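Local coordinates for bacterial microcompartment shell protein CutR (Streptococcus intermedius SK54 = ATCC 27335, PDB 6XPJ) that probably serves as a minor shell protein of the choline-degrading bacterial microcompartment, assembling into hexamers that may lend the shell heterogeneity and flexibility, at residues E37-D42 / I73-R78; I59-I64 / G81-S86; A25-A30 / T94-I99. The protein carries 1 engineered substitution. All blocks are in the same frame, centred on the assembly; numbering follows the deposited sequence.

Contact 1: residues E37-D42 / I73-R78; sequences ECLGVD and ICFVDR
Leu-39 and Phe-75 make the first of two apolar contacts between the end of helix 33-39 and strand 72-77, outermost in the sheet of this chain. Leu-39 reaches out with one branch, its CD2 lying 4.0 Å from Phe-75 CE2. The methyl sits at the rim of the ring, near its plane and not over a face, and the two side chains cross at about a right angle. The second contact pairs Val-41 CG1 with Cys-74 SG at 3.7 Å. Because CG1 stands anti to the carbonyl carbon of Val-41 (chi1 -64°), this branch is the one turned to the sulfur.

Backbone motifs set up both pairs. Gly-40, with positive phi, is the C-prime residue of a Schellman motif, and its N makes a weak 3.1 Å bond to Glu-37 O; the chain thus turns out of the helix with Leu-39 and Val-41 both directed at the strand. On the other side Cys-74 and Phe-75 form a classic beta bulge opposite Met-84, which lets two consecutive residues serve the contact.

Charge enters from outside. Arg-78 of a neighbouring subunit makes a cation-pi interaction with the Phe-75 ring and an intersubunit salt bridge with Asp-77. With no hydrogen bond between the segments, this surface contact rests on dispersion and shape, while the same phenylalanine links it to the hexamer interface.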
loop_
_atom_site.group_PDB
_atom_site.type_symbol
_atom_site.label_atom_id
_atom_site.label_comp_id
_atom_site.label_asym_id
_atom_site.label_seq_id
_atom_site.Cartn_x
_atom_site.Cartn_y
_atom_site.Cartn_z
ATOM N N GLU C 37 -4.491 -1.851 27.275
ATOM C CA GLU C 37 -4.537 -0.364 27.163
ATOM C C GLU C 37 -4.463 0.063 25.686
ATOM O O GLU C 37 -5.196 0.992 25.293
ATOM C CB GLU C 37 -3.426 0.281 28.006
ATOM C CG GLU C 37 -3.753 1.707 28.443
ATOM C CD GLU C 37 -4.892 1.883 29.444
ATOM O OE1 GLU C 37 -4.982 1.095 30.407
ATOM O OE2 GLU C 37 -5.697 2.823 29.265
ATOM N N CYS C 38 -3.648 -0.605 24.862
ATOM C CA CYS C 38 -3.477 -0.239 23.424
ATOM C C CYS C 38 -4.785 -0.518 22.663
ATOM O O CYS C 38 -5.061 0.202 21.675
ATOM C CB CYS C 38 -2.222 -0.889 22.822
ATOM S SG CYS C 38 -2.484 -2.449 21.942
ATOM N N LEU C 39 -5.592 -1.488 23.099
ATOM C CA LEU C 39 -6.881 -1.799 22.425
ATOM C C LEU C 39 -8.004 -0.982 23.061
ATOM O O LEU C 39 -9.115 -0.924 22.468
ATOM C CB LEU C 39 -7.155 -3.300 22.514
ATOM C CG LEU C 39 -6.128 -4.181 21.809
ATOM C CD1 LEU C 39 -6.425 -5.651 22.076
ATOM C CD2 LEU C 39 -6.093 -3.894 20.311
ATOM N N GLY C 40 -7.725 -0.356 24.211
ATOM C CA GLY C 40 -8.701 0.482 24.932
ATOM C C GLY C 40 -9.817 -0.348 25.529
ATOM O O GLY C 40 -10.957 0.178 25.628
ATOM N N VAL C 41 -9.518 -1.578 25.958
ATOM C CA VAL C 41 -10.531 -2.563 26.430
ATOM C C VAL C 41 -10.408 -2.776 27.935
ATOM O O VAL C 41 -9.395 -2.334 28.542
ATOM C CB VAL C 41 -10.444 -3.902 25.668
ATOM C CG1 VAL C 41 -10.782 -3.692 24.207
ATOM C CG2 VAL C 41 -9.094 -4.588 25.831
ATOM N N ASP C 42 -11.407 -3.443 28.511
ATOM C CA ASP C 42 -11.399 -3.887 29.918
ATOM C C ASP C 42 -10.159 -4.760 30.136
ATOM O O ASP C 42 -9.851 -5.587 29.245
ATOM C CB ASP C 42 -12.714 -4.594 30.274
ATOM C CG ASP C 42 -12.900 -4.857 31.757
ATOM O OD1 ASP C 42 -12.125 -4.315 32.566
ATOM O OD2 ASP C 42 -13.818 -5.594 32.087
ATOM N N ILE C 73 -16.584 -7.848 20.714
ATOM C CA ILE C 73 -15.768 -7.400 19.560
ATOM C C ILE C 73 -15.040 -6.120 19.975
ATOM O O ILE C 73 -15.704 -5.153 20.417
ATOM C CB ILE C 73 -16.617 -7.215 18.295
ATOM C CG1 ILE C 73 -17.280 -8.518 17.842
ATOM C CG2 ILE C 73 -15.755 -6.607 17.195
ATOM C CD1 ILE C 73 -16.338 -9.494 17.184
ATOM N N CYS C 74 -13.726 -6.091 19.801
ATOM C CA CYS C 74 -12.879 -4.904 20.099
ATOM C C CYS C 74 -12.899 -4.014 18.852
ATOM O O CYS C 74 -13.229 -2.819 18.945
ATOM C CB CYS C 74 -11.448 -5.282 20.462
ATOM S SG CYS C 74 -11.291 -6.464 21.827
ATOM N N PHE C 75 -12.579 -4.576 17.689
ATOM C CA PHE C 75 -12.734 -3.841 16.419
ATOM C C PHE C 75 -12.841 -4.840 15.273
ATOM O O PHE C 75 -12.420 -5.997 15.376
ATOM C CB PHE C 75 -11.592 -2.840 16.235
ATOM C CG PHE C 75 -10.261 -3.505 16.046
ATOM C CD1 PHE C 75 -9.928 -4.079 14.833
ATOM C CD2 PHE C 75 -9.332 -3.554 17.075
ATOM C CE1 PHE C 75 -8.719 -4.736 14.665
ATOM C CE2 PHE C 75 -8.117 -4.185 16.898
ATOM C CZ PHE C 75 -7.815 -4.780 15.689
ATOM N N VAL C 76 -13.426 -4.338 14.200
ATOM C CA VAL C 76 -13.582 -5.008 12.884
ATOM C C VAL C 76 -12.985 -4.039 11.893
ATOM O O VAL C 76 -13.526 -2.933 11.745
ATOM C CB VAL C 76 -15.048 -5.276 12.532
ATOM C CG1 VAL C 76 -15.132 -6.053 11.220
ATOM C CG2 VAL C 76 -15.755 -6.011 13.650
ATOM N N ASP C 77 -11.897 -4.394 11.254
ATOM C CA ASP C 77 -11.160 -3.438 10.413
ATOM C C ASP C 77 -11.101 -3.963 8.982
ATOM O O ASP C 77 -10.256 -4.832 8.664
ATOM C CB ASP C 77 -9.783 -3.141 11.004
ATOM C CG ASP C 77 -9.136 -1.940 10.368
ATOM O OD1 ASP C 77 -9.403 -1.733 9.160
ATOM O OD2 ASP C 77 -8.357 -1.216 11.053
ATOM N N ARG C 78 -11.989 -3.457 8.137
ATOM C CA ARG C 78 -12.000 -3.824 6.702
ATOM C C ARG C 78 -10.859 -3.142 5.948
ATOM O O ARG C 78 -10.668 -3.470 4.758
ATOM C CB ARG C 78 -13.352 -3.447 6.080
ATOM C CG ARG C 78 -13.585 -1.964 5.900
ATOM C CD ARG C 78 -14.898 -1.744 5.192
ATOM N NE ARG C 78 -15.190 -0.337 4.945
ATOM C CZ ARG C 78 -14.763 0.364 3.898
ATOM N NH1 ARG C 78 -13.941 -0.168 3.014
ATOM N NH2 ARG C 78 -15.153 1.622 3.754
#

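Contact 2: residues I59-I64 / G81-S86; sequences IIAADI and GSVMFS
Val-83, which meets Ala-61 and Ala-62 of helix 58-68, directly follows a serine whose hydroxyl oxygen, Ser-82 OG, is gripped twice: by Thr-80 OG1 of its own chain and by Glu-56 OE2 of a neighbouring subunit. This polar anchor stands where the strand leaves its hairpin turn, at a G1 beta bulge in which Gly-81 and Ser-82 both face Asp-77. One step along, the chain presents its other side to the helix, and the side-chain contact with the helix is apolar.

There the valine sets one branch against each of two alanines. Val-83 CG1 approaches Ala-62 CB to 4.2 Å, and Val-83 CG2 lies 4.4 Å from Ala-61 CB. The valine torsion explains the split: with CG1 anti to the backbone N (chi1 180°) and CG2 anti to the carbonyl carbon, each methyl is directed to a different alanine of the same helical turn. Such short side chains bring the backbones close, Ala-62 CA being 6.4 Å from Val-83 CA. Within the strand, Val-83 CG1 also abuts the edge of the Phe-85 ring in its plane, 4.0 Å from Phe-85 CD2, while the phenylalanine itself packs on helix 89-105.

Ala-62 touches Val-76 of strand 72-77 as well, and Ala-61 touches Leu-52 of strand 46-53, so the helix lies across several strands of the sheet. Further along the helix, Asp-63 OD1 accepts a hydrogen bond from Ile-32 N of another subunit. No hydrogen bond joins the two segments: three buried side chains meet through methyl groups, while the strand's backbone bonds run to its neighbouring strands, Val-83 with Val-50 and Met-84 with Cys-74.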
loop_
_atom_site.group_PDB
_atom_site.type_symbol
_atom_site.label_atom_id
_atom_site.label_comp_id
_atom_site.label_asym_id
_atom_site.label_seq_id
_atom_site.Cartn_x
_atom_site.Cartn_y
_atom_site.Cartn_z
ATOM N N ILE C 59 -15.426 -8.505 8.342
ATOM C CA ILE C 59 -16.818 -8.433 8.875
ATOM C C ILE C 59 -17.433 -9.843 8.970
ATOM O O ILE C 59 -18.182 -10.102 9.915
ATOM C CB ILE C 59 -17.672 -7.468 8.046
ATOM C CG1 ILE C 59 -18.991 -7.139 8.745
ATOM C CG2 ILE C 59 -17.932 -8.015 6.672
ATOM C CD1 ILE C 59 -18.815 -6.370 10.044
ATOM N N ILE C 60 -17.083 -10.752 8.068
ATOM C CA ILE C 60 -17.617 -12.129 8.092
ATOM C C ILE C 60 -17.057 -12.838 9.323
ATOM O O ILE C 60 -17.806 -13.511 10.042
ATOM C CB ILE C 60 -17.211 -12.868 6.803
ATOM C CG1 ILE C 60 -17.760 -12.187 5.566
ATOM C CG2 ILE C 60 -17.626 -14.325 6.878
ATOM C CD1 ILE C 60 -17.174 -12.730 4.265
ATOM N N ALA C 61 -15.764 -12.691 9.585
ATOM C CA ALA C 61 -15.095 -13.334 10.738
ATOM C C ALA C 61 -15.643 -12.763 12.036
ATOM O O ALA C 61 -15.910 -13.544 12.952
ATOM C CB ALA C 61 -13.602 -13.189 10.668
ATOM N N ALA C 62 -15.913 -11.467 12.104
ATOM C CA ALA C 62 -16.464 -10.837 13.322
ATOM C C ALA C 62 -17.852 -11.404 13.600
ATOM O O ALA C 62 -18.171 -11.724 14.768
ATOM C CB ALA C 62 -16.523 -9.347 13.163
ATOM N N ASP C 63 -18.648 -11.560 12.556
ATOM C CA ASP C 63 -20.016 -12.109 12.712
ATOM C C ASP C 63 -19.957 -13.536 13.261
ATOM O O ASP C 63 -20.745 -13.902 14.191
ATOM C CB ASP C 63 -20.754 -12.043 11.384
ATOM C CG ASP C 63 -22.155 -12.599 11.490
ATOM O OD1 ASP C 63 -23.021 -11.840 11.970
ATOM O OD2 ASP C 63 -22.363 -13.733 11.079
ATOM N N ILE C 64 -19.104 -14.381 12.694
ATOM C CA ILE C 64 -18.954 -15.775 13.178
ATOM C C ILE C 64 -18.495 -15.738 14.627
ATOM O O ILE C 64 -19.048 -16.507 15.451
ATOM C CB ILE C 64 -18.003 -16.551 12.269
ATOM C CG1 ILE C 64 -18.603 -16.744 10.890
ATOM C CG2 ILE C 64 -17.591 -17.894 12.899
ATOM C CD1 ILE C 64 -17.597 -17.142 9.880
ATOM N N GLY C 81 -7.960 -5.698 7.207
ATOM C CA GLY C 81 -8.308 -7.133 7.227
ATOM C C GLY C 81 -8.038 -7.758 8.590
ATOM O O GLY C 81 -7.416 -8.794 8.660
ATOM N N SER C 82 -8.501 -7.124 9.665
ATOM C CA SER C 82 -8.149 -7.531 11.046
ATOM C C SER C 82 -9.401 -7.566 11.918
ATOM O O SER C 82 -10.259 -6.700 11.767
ATOM C CB SER C 82 -7.129 -6.585 11.634
ATOM O OG SER C 82 -6.089 -6.298 10.714
ATOM N N VAL C 83 -9.457 -8.505 12.851
ATOM C CA VAL C 83 -10.499 -8.548 13.893
ATOM C C VAL C 83 -9.803 -8.843 15.204
ATOM O O VAL C 83 -8.911 -9.674 15.245
ATOM C CB VAL C 83 -11.582 -9.585 13.594
ATOM C CG1 VAL C 83 -12.619 -9.567 14.698
ATOM C CG2 VAL C 83 -12.211 -9.359 12.232
ATOM N N MET C 84 -10.222 -8.144 16.243
ATOM C CA MET C 84 -9.820 -8.472 17.622
ATOM C C MET C 84 -11.063 -8.511 18.502
ATOM O O MET C 84 -11.999 -7.706 18.310
ATOM C CB MET C 84 -8.767 -7.494 18.141
ATOM C CG MET C 84 -7.408 -7.688 17.434
ATOM S SD MET C 84 -6.017 -6.782 18.173
ATOM C CE MET C 84 -4.911 -6.618 16.773
ATOM N N PHE C 85 -11.079 -9.430 19.449
ATOM C CA PHE C 85 -12.222 -9.572 20.371
ATOM C C PHE C 85 -11.693 -10.083 21.700
ATOM O O PHE C 85 -10.548 -10.531 21.792
ATOM C CB PHE C 85 -13.299 -10.460 19.747
ATOM C CG PHE C 85 -12.846 -11.797 19.224
ATOM C CD1 PHE C 85 -12.762 -12.892 20.057
ATOM C CD2 PHE C 85 -12.578 -11.973 17.860
ATOM C CE1 PHE C 85 -12.355 -14.117 19.574
ATOM C CE2 PHE C 85 -12.180 -13.210 17.381
ATOM C CZ PHE C 85 -12.076 -14.282 18.242
ATOM N N SER C 86 -12.532 -9.987 22.722
ATOM C CA SER C 86 -12.130 -10.348 24.092
ATOM C C SER C 86 -13.190 -11.246 24.715
ATOM O O SER C 86 -14.327 -11.224 24.282
ATOM C CB SER C 86 -11.936 -9.080 24.901
ATOM O OG SER C 86 -13.181 -8.428 24.982
#

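Contact 3: residues A25-A30 / T94-I99; sequences AHVIAA and TSLEDI
In the alpha/beta fold of this circularly permuted BMC domain, helix 89-105 covers the sheet that contains strand 11-28, and the contact lies where the two run almost exactly antiparallel. The angle between the segments is 176°, and their axes come within 8.7 Å. A single leucine, Leu-96, carries the meeting, laying its two methyls along the strand backbone. Its CG is anti to the carbonyl carbon (chi1 -72°), a setting that brings both branches down on the strand.

One branch, Leu-96 CD1, lies 3.6 Å from His-26 O and 3.9 Å from Val-27 CB. The other, Leu-96 CD2, rests 4.3 Å from Ala-25 CB and 4.1 Å from Ala-25 C. Ala-25 and Val-27, two residues apart on the strand, both turn their side chains to the helix, and the leucine spans the peptide groups between them. Leu-96 also packs on Leu-114 of strand 110-116, which extends the apolar layer to the next strand.

His-26 points its side chain from the opposite side of the strand. Both ring nitrogens are engaged there, ND1 with Thr-115 OG1 and NE2 with Ser-117 OG, which should fix the rotation of the ring; Tyr-102 of a neighbouring subunit packs on it. On the helix, Ser-95 OG bonds to Ala-65 O and so couples helix 89-105 to helix 58-68.

The strand backbone is itself tied into the sheet, with His-26 bonded to Val-49 and Ala-25 to Thr-115. Here, then, methyls cover peptide groups whose polar needs are met by neighbouring strands: Ala-25 and Val-27 give the helix an apolar surface, while the His-26 ring on the opposite side is held by Thr-115 and Ser-117 near the C terminus.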
loop_
_atom_site.group_PDB
_atom_site.type_symbol
_atom_site.label_atom_id
_atom_site.label_comp_id
_atom_site.label_asym_id
_atom_site.label_seq_id
_atom_site.Cartn_x
_atom_site.Cartn_y
_atom_site.Cartn_z
ATOM N N ALA C 25 -4.753 -16.659 13.606
ATOM C CA ALA C 25 -5.953 -16.883 14.437
ATOM C C ALA C 25 -5.439 -17.258 15.818
ATOM O O ALA C 25 -5.027 -18.414 16.045
ATOM C CB ALA C 25 -6.822 -17.940 13.822
ATOM N N HIS C 26 -5.327 -16.264 16.672
ATOM C CA HIS C 26 -4.427 -16.308 17.830
ATOM C C HIS C 26 -5.148 -15.867 19.085
ATOM O O HIS C 26 -5.879 -14.839 19.051
ATOM C CB HIS C 26 -3.210 -15.413 17.569
ATOM C CG HIS C 26 -2.151 -15.558 18.611
ATOM N ND1 HIS C 26 -1.113 -16.447 18.506
ATOM C CD2 HIS C 26 -1.988 -14.911 19.801
ATOM C CE1 HIS C 26 -0.346 -16.345 19.585
ATOM N NE2 HIS C 26 -0.860 -15.402 20.402
ATOM N N VAL C 27 -4.878 -16.558 20.178
ATOM C CA VAL C 27 -5.352 -16.111 21.512
ATOM C C VAL C 27 -4.159 -15.745 22.386
ATOM O O VAL C 27 -3.235 -16.553 22.536
ATOM C CB VAL C 27 -6.257 -17.145 22.202
ATOM C CG1 VAL C 27 -5.666 -18.549 22.266
ATOM C CG2 VAL C 27 -6.659 -16.685 23.590
ATOM N N ILE C 28 -4.214 -14.538 22.936
ATOM C CA ILE C 28 -3.356 -14.131 24.074
ATOM C C ILE C 28 -4.160 -14.432 25.323
ATOM O O ILE C 28 -5.172 -13.773 25.548
ATOM C CB ILE C 28 -2.923 -12.657 23.979
ATOM C CG1 ILE C 28 -2.345 -12.322 22.605
ATOM C CG2 ILE C 28 -1.953 -12.360 25.120
ATOM C CD1 ILE C 28 -1.964 -10.869 22.438
ATOM N N ALA C 29 -3.731 -15.425 26.110
ATOM C CA ALA C 29 -4.596 -15.968 27.186
ATOM C C ALA C 29 -4.725 -14.942 28.304
ATOM O O ALA C 29 -5.813 -14.804 28.873
ATOM C CB ALA C 29 -4.014 -17.247 27.723
ATOM N N ALA C 30 -3.624 -14.277 28.638
ATOM C CA ALA C 30 -3.543 -13.380 29.803
ATOM C C ALA C 30 -2.721 -12.160 29.405
ATOM O O ALA C 30 -1.562 -12.024 29.801
ATOM C CB ALA C 30 -2.930 -14.130 30.959
ATOM N N THR C 94 -13.187 -20.820 21.261
ATOM C CA THR C 94 -14.361 -21.325 20.518
ATOM C C THR C 94 -14.586 -20.439 19.296
ATOM O O THR C 94 -14.782 -20.958 18.191
ATOM C CB THR C 94 -15.616 -21.388 21.398
ATOM O OG1 THR C 94 -15.325 -22.383 22.383
ATOM C CG2 THR C 94 -16.868 -21.725 20.617
ATOM N N SER C 95 -14.550 -19.118 19.482
ATOM C CA SER C 95 -14.792 -18.167 18.377
ATOM C C SER C 95 -13.699 -18.320 17.306
ATOM O O SER C 95 -14.014 -18.308 16.125
ATOM C CB SER C 95 -14.879 -16.754 18.878
ATOM O OG SER C 95 -16.073 -16.569 19.649
ATOM N N LEU C 96 -12.433 -18.429 17.714
ATOM C CA LEU C 96 -11.334 -18.589 16.736
ATOM C C LEU C 96 -11.523 -19.898 15.976
ATOM O O LEU C 96 -11.338 -19.917 14.764
ATOM C CB LEU C 96 -10.013 -18.570 17.489
ATOM C CG LEU C 96 -9.593 -17.213 18.031
ATOM C CD1 LEU C 96 -8.378 -17.368 18.908
ATOM C CD2 LEU C 96 -9.311 -16.234 16.893
ATOM N N GLU C 97 -11.825 -20.982 16.669
ATOM C CA GLU C 97 -12.052 -22.297 16.024
ATOM C C GLU C 97 -13.199 -22.184 15.020
ATOM O O GLU C 97 -13.084 -22.720 13.899
ATOM C CB GLU C 97 -12.439 -23.315 17.081
ATOM C CG GLU C 97 -11.304 -23.740 17.977
ATOM C CD GLU C 97 -11.768 -24.415 19.250
ATOM O OE1 GLU C 97 -10.898 -24.951 19.952
ATOM O OE2 GLU C 97 -12.986 -24.405 19.547
ATOM N N ASP C 98 -14.285 -21.511 15.394
ATOM C CA ASP C 98 -15.461 -21.437 14.499
ATOM C C ASP C 98 -15.101 -20.620 13.263
ATOM O O ASP C 98 -15.517 -20.980 12.144
ATOM C CB ASP C 98 -16.684 -20.922 15.250
ATOM C CG ASP C 98 -17.277 -21.992 16.170
ATOM O OD1 ASP C 98 -16.639 -23.039 16.373
ATOM O OD2 ASP C 98 -18.424 -21.805 16.588
ATOM N N ILE C 99 -14.337 -19.545 13.420
ATOM C CA ILE C 99 -13.834 -18.777 12.250
ATOM C C ILE C 99 -13.001 -19.695 11.351
ATOM O O ILE C 99 -13.250 -19.705 10.149
ATOM C CB ILE C 99 -13.017 -17.543 12.683
ATOM C CG1 ILE C 99 -13.906 -16.489 13.351
ATOM C CG2 ILE C 99 -12.256 -16.950 11.521
ATOM C CD1 ILE C 99 -13.139 -15.444 14.099
#

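How the contacts relate
From the N terminus, strand 11-28 supplies residues 25-30, helix 33-39 and its exit supply 37-42, and helix 58-68 supplies 59-64. The closing partners then follow in sequence: 73-78 completes contact 1, 81-86 completes contact 2, and 94-99 completes contact 3. Contacts 1 and 2 therefore cross, and both are nested within the long loop closed by contact 3. Neighbouring strands 72-77 and 82-87 join contacts 1 and 2 through backbone pairing, as between Cys-74 and Met-84. Phe-85 touching Leu-96, and Ile-64 packing on Asp-98, join contacts 2 and 3. Contacts 1 and 3 share the sheet without touching. All three border the same neighbouring subunit.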